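Putative aminooxidase (Propionibacterium acnes, PDB 2BA9) isomerises polyunsaturated fatty acids, producing conjugated linoleic acid, and binds FAD in a fold related to the flavin-containing amine oxidoreductases. Local coordinates at residues Glu290-Ser295 and Met311-Arg316. Sequence-based numbering, arbitrary orientation.
Sequences EYPTIS and MVYYHR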
ATOM      1  N   GLU A 290      10.853 -28.615  -4.497  1.00 31.31           N
ATOM      2  CA  GLU A 290       9.654 -28.925  -3.714  1.00 30.90           C
ATOM      3  C   GLU A 290       8.687 -27.739  -3.810  1.00 29.97           C
ATOM      4  O   GLU A 290       8.615 -26.887  -2.914  1.00 29.66           O
ATOM      5  CB  GLU A 290       9.992 -29.291  -2.256  1.00 31.20           C
ATOM      6  CG  GLU A 290      10.268 -30.772  -1.972  1.00 33.40           C
ATOM      7  CD  GLU A 290      11.063 -31.498  -3.066  1.00 36.27           C
ATOM      8  OE1 GLU A 290      10.423 -32.074  -3.981  1.00 39.42           O
ATOM      9  OE2 GLU A 290      12.316 -31.522  -3.000  1.00 37.23           O
ATOM     10  N   TYR A 291       7.958 -27.700  -4.922  1.00 28.84           N
ATOM     11  CA  TYR A 291       6.995 -26.635  -5.203  1.00 28.58           C
ATOM     12  C   TYR A 291       5.783 -26.717  -4.263  1.00 28.21           C
ATOM     13  O   TYR A 291       5.161 -27.767  -4.145  1.00 28.64           O
ATOM     14  CB  TYR A 291       6.528 -26.759  -6.652  1.00 28.38           C
ATOM     15  CG  TYR A 291       5.963 -25.500  -7.278  1.00 28.85           C
ATOM     16  CD1 TYR A 291       6.729 -24.342  -7.385  1.00 27.96           C
ATOM     17  CD2 TYR A 291       4.673 -25.490  -7.835  1.00 29.31           C
ATOM     18  CE1 TYR A 291       6.219 -23.199  -7.988  1.00 28.08           C
ATOM     19  CE2 TYR A 291       4.161 -24.345  -8.446  1.00 27.77           C
ATOM     20  CZ  TYR A 291       4.936 -23.206  -8.508  1.00 27.93           C
ATOM     21  OH  TYR A 291       4.444 -22.077  -9.123  1.00 30.08           O
ATOM     22  N   PRO A 292       5.447 -25.619  -3.574  1.00 28.03           N
ATOM     23  CA  PRO A 292       4.196 -25.656  -2.816  1.00 27.63           C
ATOM     24  C   PRO A 292       2.989 -25.894  -3.712  1.00 27.74           C
ATOM     25  O   PRO A 292       3.039 -25.596  -4.905  1.00 27.00           O
ATOM     26  CB  PRO A 292       4.125 -24.281  -2.146  1.00 28.01           C
ATOM     27  CG  PRO A 292       5.250 -23.472  -2.699  1.00 27.99           C
ATOM     28  CD  PRO A 292       6.206 -24.370  -3.380  1.00 27.86           C
ATOM     29  N   THR A 293       1.932 -26.459  -3.133  1.00 27.36           N
ATOM     30  CA  THR A 293       0.667 -26.670  -3.834  1.00 27.20           C
ATOM     31  C   THR A 293      -0.360 -25.620  -3.404  1.00 26.72           C
ATOM     32  O   THR A 293      -1.504 -25.642  -3.846  1.00 26.82           O
ATOM     33  CB  THR A 293       0.118 -28.096  -3.585  1.00 27.17           C
ATOM     34  OG1 THR A 293       0.301 -28.470  -2.219  1.00 28.08           O
ATOM     35  CG2 THR A 293       0.850 -29.120  -4.444  1.00 27.84           C
ATOM     36  N   ILE A 294       0.075 -24.695  -2.549  1.00 26.20           N
ATOM     37  CA  ILE A 294      -0.779 -23.672  -1.957  1.00 25.66           C
ATOM     38  C   ILE A 294       0.116 -22.578  -1.334  1.00 25.31           C
ATOM     39  O   ILE A 294       1.279 -22.843  -1.027  1.00 25.47           O
ATOM     40  CB  ILE A 294      -1.706 -24.305  -0.892  1.00 25.73           C
ATOM     41  CG1 ILE A 294      -2.857 -23.360  -0.545  1.00 26.61           C
ATOM     42  CG2 ILE A 294      -0.905 -24.722   0.367  1.00 24.24           C
ATOM     43  CD1 ILE A 294      -3.969 -24.059   0.253  1.00 27.05           C
ATOM     44  N   SER A 295      -0.407 -21.358  -1.180  1.00 24.94           N
ATOM     45  CA  SER A 295       0.342 -20.274  -0.498  1.00 24.71           C
ATOM     46  C   SER A 295       0.381 -20.538   1.014  1.00 24.73           C
ATOM     47  O   SER A 295      -0.436 -21.268   1.544  1.00 25.09           O
ATOM     48  CB  SER A 295      -0.270 -18.894  -0.782  1.00 24.21           C
ATOM     49  OG  SER A 295      -0.143 -18.529  -2.149  1.00 23.81           O
ATOM     50  N   MET A 311       7.067 -14.058   6.473  1.00 23.50           N
ATOM     51  CA  MET A 311       5.739 -14.059   7.074  1.00 23.76           C
ATOM     52  C   MET A 311       4.682 -14.726   6.193  1.00 23.35           C
ATOM     53  O   MET A 311       3.637 -15.131   6.674  1.00 23.00           O
ATOM     54  CB  MET A 311       5.312 -12.629   7.367  1.00 24.00           C
ATOM     55  CG  MET A 311       6.324 -11.857   8.188  1.00 24.02           C
ATOM     56  SD  MET A 311       5.706 -10.215   8.566  1.00 26.77           S
ATOM     57  CE  MET A 311       5.961  -9.392   6.998  1.00 26.57           C
ATOM     58  N   VAL A 312       4.971 -14.822   4.902  1.00 23.56           N
ATOM     59  CA  VAL A 312       4.045 -15.372   3.933  1.00 23.58           C
ATOM     60  C   VAL A 312       4.798 -15.594   2.636  1.00 23.68           C
ATOM     61  O   VAL A 312       5.805 -14.929   2.363  1.00 23.05           O
ATOM     62  CB  VAL A 312       2.829 -14.439   3.686  1.00 23.74           C
ATOM     63  CG1 VAL A 312       3.291 -13.065   3.231  1.00 24.42           C
ATOM     64  CG2 VAL A 312       1.857 -15.051   2.660  1.00 24.42           C
ATOM     65  N   TYR A 313       4.339 -16.573   1.860  1.00 24.07           N
ATOM     66  CA  TYR A 313       4.841 -16.757   0.503  1.00 23.88           C
ATOM     67  C   TYR A 313       3.679 -17.006  -0.428  1.00 23.76           C
ATOM     68  O   TYR A 313       2.653 -17.530  -0.015  1.00 23.38           O
ATOM     69  CB  TYR A 313       5.893 -17.865   0.417  1.00 24.00           C
ATOM     70  CG  TYR A 313       5.462 -19.217   0.919  1.00 23.35           C
ATOM     71  CD1 TYR A 313       4.722 -20.086   0.119  1.00 22.76           C
ATOM     72  CD2 TYR A 313       5.816 -19.644   2.192  1.00 22.86           C
ATOM     73  CE1 TYR A 313       4.340 -21.330   0.589  1.00 22.17           C
ATOM     74  CE2 TYR A 313       5.437 -20.878   2.667  1.00 23.27           C
ATOM     75  CZ  TYR A 313       4.703 -21.728   1.867  1.00 22.75           C
ATOM     76  OH  TYR A 313       4.328 -22.976   2.362  1.00 22.74           O
ATOM     77  N   TYR A 314       3.864 -16.612  -1.679  1.00 24.03           N
ATOM     78  CA  TYR A 314       2.814 -16.628  -2.687  1.00 24.37           C
ATOM     79  C   TYR A 314       3.010 -17.701  -3.762  1.00 24.60           C
ATOM     80  O   TYR A 314       3.990 -17.668  -4.514  1.00 24.76           O
ATOM     81  CB  TYR A 314       2.750 -15.237  -3.316  1.00 24.48           C
ATOM     82  CG  TYR A 314       1.759 -15.038  -4.437  1.00 24.11           C
ATOM     83  CD1 TYR A 314       0.527 -15.674  -4.447  1.00 23.20           C
ATOM     84  CD2 TYR A 314       2.055 -14.167  -5.467  1.00 24.48           C
ATOM     85  CE1 TYR A 314      -0.374 -15.468  -5.486  1.00 24.11           C
ATOM     86  CE2 TYR A 314       1.182 -13.950  -6.489  1.00 25.94           C
ATOM     87  CZ  TYR A 314      -0.034 -14.602  -6.507  1.00 25.08           C
ATOM     88  OH  TYR A 314      -0.897 -14.353  -7.533  1.00 23.54           O
ATOM     89  N   HIS A 315       2.060 -18.640  -3.802  1.00 24.77           N
ATOM     90  CA  HIS A 315       1.918 -19.669  -4.837  1.00 24.55           C
ATOM     91  C   HIS A 315       0.971 -19.173  -5.944  1.00 24.59           C
ATOM     92  O   HIS A 315      -0.234 -19.111  -5.751  1.00 24.09           O
ATOM     93  CB  HIS A 315       1.357 -20.953  -4.178  1.00 24.58           C
ATOM     94  CG  HIS A 315       1.220 -22.137  -5.096  1.00 23.69           C
ATOM     95  ND1 HIS A 315      -0.004 -22.601  -5.532  1.00 25.56           N
ATOM     96  CD2 HIS A 315       2.144 -22.983  -5.613  1.00 24.28           C
ATOM     97  CE1 HIS A 315       0.172 -23.668  -6.294  1.00 25.48           C
ATOM     98  NE2 HIS A 315       1.467 -23.922  -6.361  1.00 23.60           N
ATOM     99  N   ARG A 316       1.513 -18.847  -7.113  1.00 24.92           N
ATOM    100  CA  ARG A 316       0.738 -18.126  -8.151  1.00 25.08           C
ATOM    101  C   ARG A 316       0.271 -19.008  -9.316  1.00 25.37           C
ATOM    102  O   ARG A 316      -0.931 -19.055  -9.637  1.00 24.59           O
ATOM    103  CB  ARG A 316       1.559 -16.947  -8.694  1.00 25.01           C
ATOM    104  CG  ARG A 316       0.891 -16.145  -9.830  1.00 25.14           C
ATOM    105  CD  ARG A 316       1.529 -14.762  -9.939  1.00 23.87           C
ATOM    106  NE  ARG A 316       1.141 -13.978 -11.114  1.00 23.06           N
ATOM    107  CZ  ARG A 316       0.056 -13.208 -11.201  1.00 23.36           C
ATOM    108  NH1 ARG A 316      -0.822 -13.140 -10.207  1.00 23.56           N
ATOM    109  NH2 ARG A 316      -0.171 -12.505 -12.303  1.00 22.70           N
TER
HETATM  110  O   HOH W   1       3.778 -19.600  -8.857  1.00 17.74           O
HETATM  111  O   HOH W   2       2.520 -24.222   0.963  1.00 29.02           O
HETATM  112  O   HOH W   3      -2.573 -18.744  -3.627  1.00 19.20           O
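Ser-295 and His-315 meet where the loop 290-295 runs into strand 295-297 alongside strand 310-315, its antiparallel neighbour in a mixed sheet, and they illustrate how a side chain can stand in for a backbone acceptor where a strand begins. The amide N of His-315 donates to Ser-295 OG over 2.8 Å, nearly straight at 163°; a chi1 of -66°, with OG beside its own backbone N, brings the hydroxyl to that amide. The same oxygen lies at the edge of the Tyr-314 ring, 3.7 Å from CD1.

Ring packing centres on His-315. One face of its imidazole lies against the loop backbone, with Ile-294 N over the ring centre and Thr-293 C nearer the rim, 3.5 Å above the plane. Tyr-291 CE2 reaches NE2 of this imidazole at 3.4 Å, their planes inclined at 56°. The apolar contact is between Pro-292 and Tyr-313, CG resting 4.0 Å from CE1, while His-357 touches both residues.

Water completes the seam. One molecule receives the N-H of Arg-316 and donates to Tyr-291 OH, which also bonds to Trp-317 O; another accepts from Tyr-313 OH and donates to Ile-294 O at 2.7 Å. The chemistry implies that the two segments are joined by one direct hydrogen bond and by water bridges, with the imidazole face laid on the loop's peptide backbone.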